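Chitosanase (Gynuella sunshinyii YC6258, PDB 6X2Q) binds chitotetraose in its cleft and, as a family 46 glycoside hydrolase, probably hydrolyses the glycosidic bonds of chitosan. Local coordinates at residues Leu140-Ile145 against Thr208-Ser213; Ala165-Ile170 against Glu177-Lys182. All coordinates share one frame; numbering follows the deposited sequence.

Contact 1. Residues Leu140-Ile145 against Thr208-Ser213; sequences LYDAII and TGRVDS
Arg-210 lays the NE side of its guanidinium against the carboxylate of Asp-142, a side-on, two-pronged salt bridge between two helices; the CA atoms of Asp-142 and Arg-210, the nearest pair between 140-145 and 208-213, lie 9.0 Å apart. NH2 of Arg-210 reaches OD1 of Asp-142 at 2.6 Å, nearly straight at 174° and in the guanidinium plane, whereas NE of Arg-210 meets the syn lone pair of Asp-142 OD2 at 3.0 Å along a more bent path. The two flat groups are not coplanar; their planes are twisted by 36°. Asp-142 holds its CG anti to the backbone N (chi1 -175°), which carries the carboxylate out from its helix, and the arginine chain bends at chi3 to present its NE edge. OD2 also forms a salt bridge with Arg-188, which probably helps to offset the charge of this buried acid. A methionine in place of Arg-210 would probably leave the carboxylate with Arg-188 alone of its two arginines and less firmly fixed in rotation. Ile-145, a turn further along, touches the bound sugar. The salt bridge ties helix 134-147 to helix 209-219, with helix 177-193 supplying Arg-188 and helix 5-20 packing Ile-15 and Phe-18 against Asp-142.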
# COMPACT_ATOMS: atom_id res chain seq x y z
N LEU A 140 -8.30 4.95 -1.40
CA LEU A 140 -8.47 3.81 -0.50
C LEU A 140 -7.42 2.74 -0.74
O LEU A 140 -6.99 2.06 0.20
CB LEU A 140 -9.87 3.21 -0.67
CG LEU A 140 -11.01 4.14 -0.28
CD1 LEU A 140 -12.35 3.58 -0.78
CD2 LEU A 140 -11.03 4.38 1.21
N TYR A 141 -7.00 2.58 -1.99
CA TYR A 141 -6.05 1.52 -2.31
C TYR A 141 -4.66 1.86 -1.81
O TYR A 141 -3.96 1.02 -1.22
CB TYR A 141 -6.06 1.29 -3.81
CG TYR A 141 -5.08 0.27 -4.33
CD1 TYR A 141 -4.87 -0.94 -3.68
CD2 TYR A 141 -4.40 0.51 -5.52
CE1 TYR A 141 -3.98 -1.87 -4.20
CE2 TYR A 141 -3.52 -0.40 -6.04
CZ TYR A 141 -3.31 -1.59 -5.38
OH TYR A 141 -2.42 -2.47 -5.93
N ASP A 142 -4.24 3.12 -2.01
CA ASP A 142 -2.97 3.58 -1.48
C ASP A 142 -2.97 3.50 0.04
O ASP A 142 -1.97 3.09 0.64
CB ASP A 142 -2.70 5.00 -1.94
CG ASP A 142 -1.33 5.50 -1.51
OD1 ASP A 142 -0.34 4.89 -1.97
OD2 ASP A 142 -1.24 6.48 -0.72
N ALA A 143 -4.08 3.90 0.69
CA ALA A 143 -4.13 3.84 2.14
C ALA A 143 -4.09 2.40 2.65
O ALA A 143 -3.45 2.11 3.67
CB ALA A 143 -5.37 4.57 2.67
N ILE A 144 -4.77 1.47 1.97
CA ILE A 144 -4.73 0.11 2.48
C ILE A 144 -3.31 -0.45 2.40
O ILE A 144 -2.89 -1.22 3.26
CB ILE A 144 -5.75 -0.81 1.77
CG1 ILE A 144 -6.24 -1.91 2.72
CG2 ILE A 144 -5.17 -1.43 0.52
CD1 ILE A 144 -7.36 -2.75 2.17
N ILE A 145 -2.52 -0.01 1.41
CA ILE A 145 -1.18 -0.56 1.24
C ILE A 145 -0.25 -0.10 2.35
O ILE A 145 0.53 -0.89 2.90
CB ILE A 145 -0.64 -0.19 -0.15
CG1 ILE A 145 -1.26 -1.11 -1.21
CG2 ILE A 145 0.90 -0.26 -0.17
CD1 ILE A 145 -1.11 -0.58 -2.60
N THR A 208 3.97 12.14 3.87
CA THR A 208 2.68 12.82 3.75
C THR A 208 2.49 13.52 2.41
O THR A 208 1.35 13.88 2.07
CB THR A 208 2.49 13.86 4.87
OG1 THR A 208 3.59 14.78 4.86
CG2 THR A 208 2.41 13.18 6.22
N GLY A 209 3.56 13.76 1.66
CA GLY A 209 3.41 14.33 0.33
C GLY A 209 2.49 13.52 -0.56
O GLY A 209 1.83 14.07 -1.45
N ARG A 210 2.39 12.21 -0.32
CA ARG A 210 1.49 11.40 -1.14
C ARG A 210 0.03 11.76 -0.88
O ARG A 210 -0.79 11.73 -1.80
CB ARG A 210 1.75 9.91 -0.88
CG ARG A 210 1.18 9.36 0.42
CD ARG A 210 1.99 8.14 0.87
NE ARG A 210 1.59 6.95 0.14
CZ ARG A 210 2.24 5.79 0.16
NH1 ARG A 210 3.36 5.64 0.87
NH2 ARG A 210 1.77 4.77 -0.53
N VAL A 211 -0.33 12.07 0.36
CA VAL A 211 -1.68 12.53 0.64
C VAL A 211 -1.89 13.89 -0.01
O VAL A 211 -2.97 14.18 -0.56
CB VAL A 211 -1.94 12.58 2.16
CG1 VAL A 211 -3.35 13.07 2.46
CG2 VAL A 211 -1.69 11.21 2.81
N ASP A 212 -0.85 14.74 0.02
CA ASP A 212 -0.91 16.01 -0.69
C ASP A 212 -1.17 15.80 -2.17
O ASP A 212 -1.95 16.53 -2.78
CB ASP A 212 0.38 16.82 -0.48
CG ASP A 212 0.61 17.22 0.98
OD1 ASP A 212 -0.37 17.37 1.75
OD2 ASP A 212 1.80 17.37 1.37
N SER A 213 -0.54 14.78 -2.78
CA SER A 213 -0.77 14.55 -4.21
C SER A 213 -2.21 14.14 -4.49
O SER A 213 -2.83 14.63 -5.44
CB SER A 213 0.19 13.48 -4.73
OG SER A 213 1.53 13.94 -4.71

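Contact 2. Residues Ala165-Ile170 against Glu177-Lys182; sequences AKVNGI and ERRWLK
A helical hairpin, in which helix 156-167 leads through a short loop into helix 177-193, is closed here by Val-167, Arg-179 and Trp-180. The valine divides its two methyls between the partners. Val-167 CG1 sits over one face of the Arg-179 guanidinium, offset toward the rim and 3.9 Å from NH1 of Arg-179, while Val-167 CG2 lies 3.7 Å from CD1 of Trp-180, the valine and tryptophan side chains crossing at about a right angle. Arg-179 gets there by a bend at chi3 (93°), which turns the flat group onto the valine; Arg-179 NH2 also comes within 3.2 Å of Val-167 O, but at too poor an angle for a hydrogen bond. The first helix ends in a Schellman motif, Asn-168 taking positive phi, and Gly-169 follows with phi 140°, a backbone shape in which any side chain would clash with the carbonyl oxygen of Asn-168. The turn brings Gly-169 O into the indole plane, at its edge, 3.4 Å from CD1 of Trp-180. The indole NE1 hydrogen-bonds to Thr-164 OG1, in the last part of helix 156-167, which helps fix the ring's rotation. The Phe-184 ring meets the indole with planes about 10° apart, and Ile-160 and Thr-163 touch Trp-180.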
# COMPACT_ATOMS: atom_id res chain seq x y z
N ALA A 165 -17.89 9.13 10.68
CA ALA A 165 -18.36 9.85 11.86
C ALA A 165 -18.32 11.36 11.64
O ALA A 165 -19.27 12.07 11.98
CB ALA A 165 -17.50 9.46 13.07
N LYS A 166 -17.24 11.87 11.04
CA LYS A 166 -17.03 13.31 10.92
C LYS A 166 -18.03 13.96 9.98
O LYS A 166 -18.54 15.06 10.26
CB LYS A 166 -15.59 13.58 10.46
CG LYS A 166 -15.25 15.05 10.22
CD LYS A 166 -15.03 15.78 11.54
CE LYS A 166 -15.47 17.23 11.46
NZ LYS A 166 -14.32 18.18 11.45
N VAL A 167 -18.32 13.33 8.84
CA VAL A 167 -19.20 13.93 7.83
C VAL A 167 -20.64 13.45 7.96
O VAL A 167 -21.48 13.80 7.12
CB VAL A 167 -18.69 13.70 6.39
CG1 VAL A 167 -17.34 14.38 6.17
CG2 VAL A 167 -18.64 12.22 6.08
N ASN A 168 -20.93 12.63 8.97
CA ASN A 168 -22.29 12.17 9.22
C ASN A 168 -22.81 11.24 8.11
O ASN A 168 -23.97 11.34 7.70
CB ASN A 168 -23.22 13.36 9.43
CG ASN A 168 -24.33 13.06 10.41
OD1 ASN A 168 -24.11 12.38 11.41
ND2 ASN A 168 -25.53 13.59 10.14
N GLY A 169 -21.95 10.33 7.61
CA GLY A 169 -22.43 9.26 6.77
C GLY A 169 -21.48 8.97 5.61
O GLY A 169 -20.35 9.46 5.54
N ILE A 170 -21.97 8.15 4.69
CA ILE A 170 -21.18 7.62 3.58
C ILE A 170 -21.80 8.13 2.29
O ILE A 170 -22.93 8.64 2.28
CB ILE A 170 -21.11 6.07 3.61
CG1 ILE A 170 -22.49 5.46 3.31
CG2 ILE A 170 -20.55 5.61 4.92
CD1 ILE A 170 -22.49 3.94 3.22
N GLU A 177 -19.56 12.80 -2.22
CA GLU A 177 -18.38 11.94 -2.15
C GLU A 177 -17.09 12.74 -2.08
O GLU A 177 -16.12 12.29 -1.46
CB GLU A 177 -18.34 10.98 -3.34
CG GLU A 177 -17.24 9.93 -3.19
CD GLU A 177 -17.19 8.96 -4.35
OE1 GLU A 177 -18.26 8.61 -4.90
OE2 GLU A 177 -16.06 8.56 -4.71
N ARG A 178 -17.06 13.93 -2.69
CA ARG A 178 -15.86 14.76 -2.62
C ARG A 178 -15.63 15.26 -1.20
O ARG A 178 -14.49 15.38 -0.76
CB ARG A 178 -15.96 15.93 -3.58
CG ARG A 178 -15.66 15.56 -5.04
CD ARG A 178 -16.12 16.67 -5.96
NE ARG A 178 -17.51 17.02 -5.68
CZ ARG A 178 -18.14 18.03 -6.28
NH1 ARG A 178 -17.49 18.78 -7.16
NH2 ARG A 178 -19.41 18.30 -5.98
N ARG A 179 -16.71 15.56 -0.48
CA ARG A 179 -16.58 15.97 0.92
C ARG A 179 -16.07 14.81 1.77
O ARG A 179 -15.17 14.99 2.61
CB ARG A 179 -17.93 16.47 1.45
CG ARG A 179 -17.83 17.26 2.75
CD ARG A 179 -19.05 18.15 3.00
NE ARG A 179 -20.03 17.44 3.81
CZ ARG A 179 -19.98 17.34 5.13
NH1 ARG A 179 -19.00 17.93 5.80
NH2 ARG A 179 -20.91 16.66 5.80
N TRP A 180 -16.62 13.61 1.57
CA TRP A 180 -16.15 12.44 2.30
C TRP A 180 -14.68 12.18 2.01
O TRP A 180 -13.90 11.91 2.92
CB TRP A 180 -16.98 11.21 1.94
CG TRP A 180 -16.70 10.00 2.80
CD1 TRP A 180 -17.46 9.55 3.84
CD2 TRP A 180 -15.59 9.09 2.69
NE1 TRP A 180 -16.88 8.42 4.39
CE2 TRP A 180 -15.73 8.13 3.71
CE3 TRP A 180 -14.48 9.01 1.84
CZ2 TRP A 180 -14.81 7.10 3.90
CZ3 TRP A 180 -13.56 7.98 2.03
CH2 TRP A 180 -13.73 7.04 3.06
N LEU A 181 -14.29 12.30 0.74
CA LEU A 181 -12.91 12.04 0.34
C LEU A 181 -11.96 13.08 0.92
O LEU A 181 -10.86 12.74 1.35
CB LEU A 181 -12.80 11.99 -1.20
CG LEU A 181 -11.41 11.71 -1.80
CD1 LEU A 181 -10.78 10.46 -1.19
CD2 LEU A 181 -11.41 11.63 -3.33
N LYS A 182 -12.36 14.35 0.93
CA LYS A 182 -11.48 15.38 1.47
C LYS A 182 -11.23 15.16 2.96
O LYS A 182 -10.10 15.28 3.45
CB LYS A 182 -12.07 16.76 1.21
CG LYS A 182 -11.05 17.89 1.26
CD LYS A 182 -11.67 19.16 1.77
CE LYS A 182 -11.48 20.33 0.80
NZ LYS A 182 -11.77 21.64 1.48

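The centre of contact 1 lies about 8 Å from the centre of the molecule, that of contact 2 about 22 Å; their own centres are about 17 Å apart. The chemistry follows the place. Residues 140-145 and 208-213 meet through a buried salt bridge close to the sugar site, whereas 165-170 and 177-182 meet through apolar and aromatic packing, with a solvent-exposed arginine laid over the valine. Helix 177-193 serves both: its start builds contact 2, and further along it gives Arg-188 to the acid of contact 1. The two also touch directly, Leu-140 CD2 lying 4.2 Å from Trp-180 CH2, and the hairpin of contact 2 falls between the contact 1 segments in sequence.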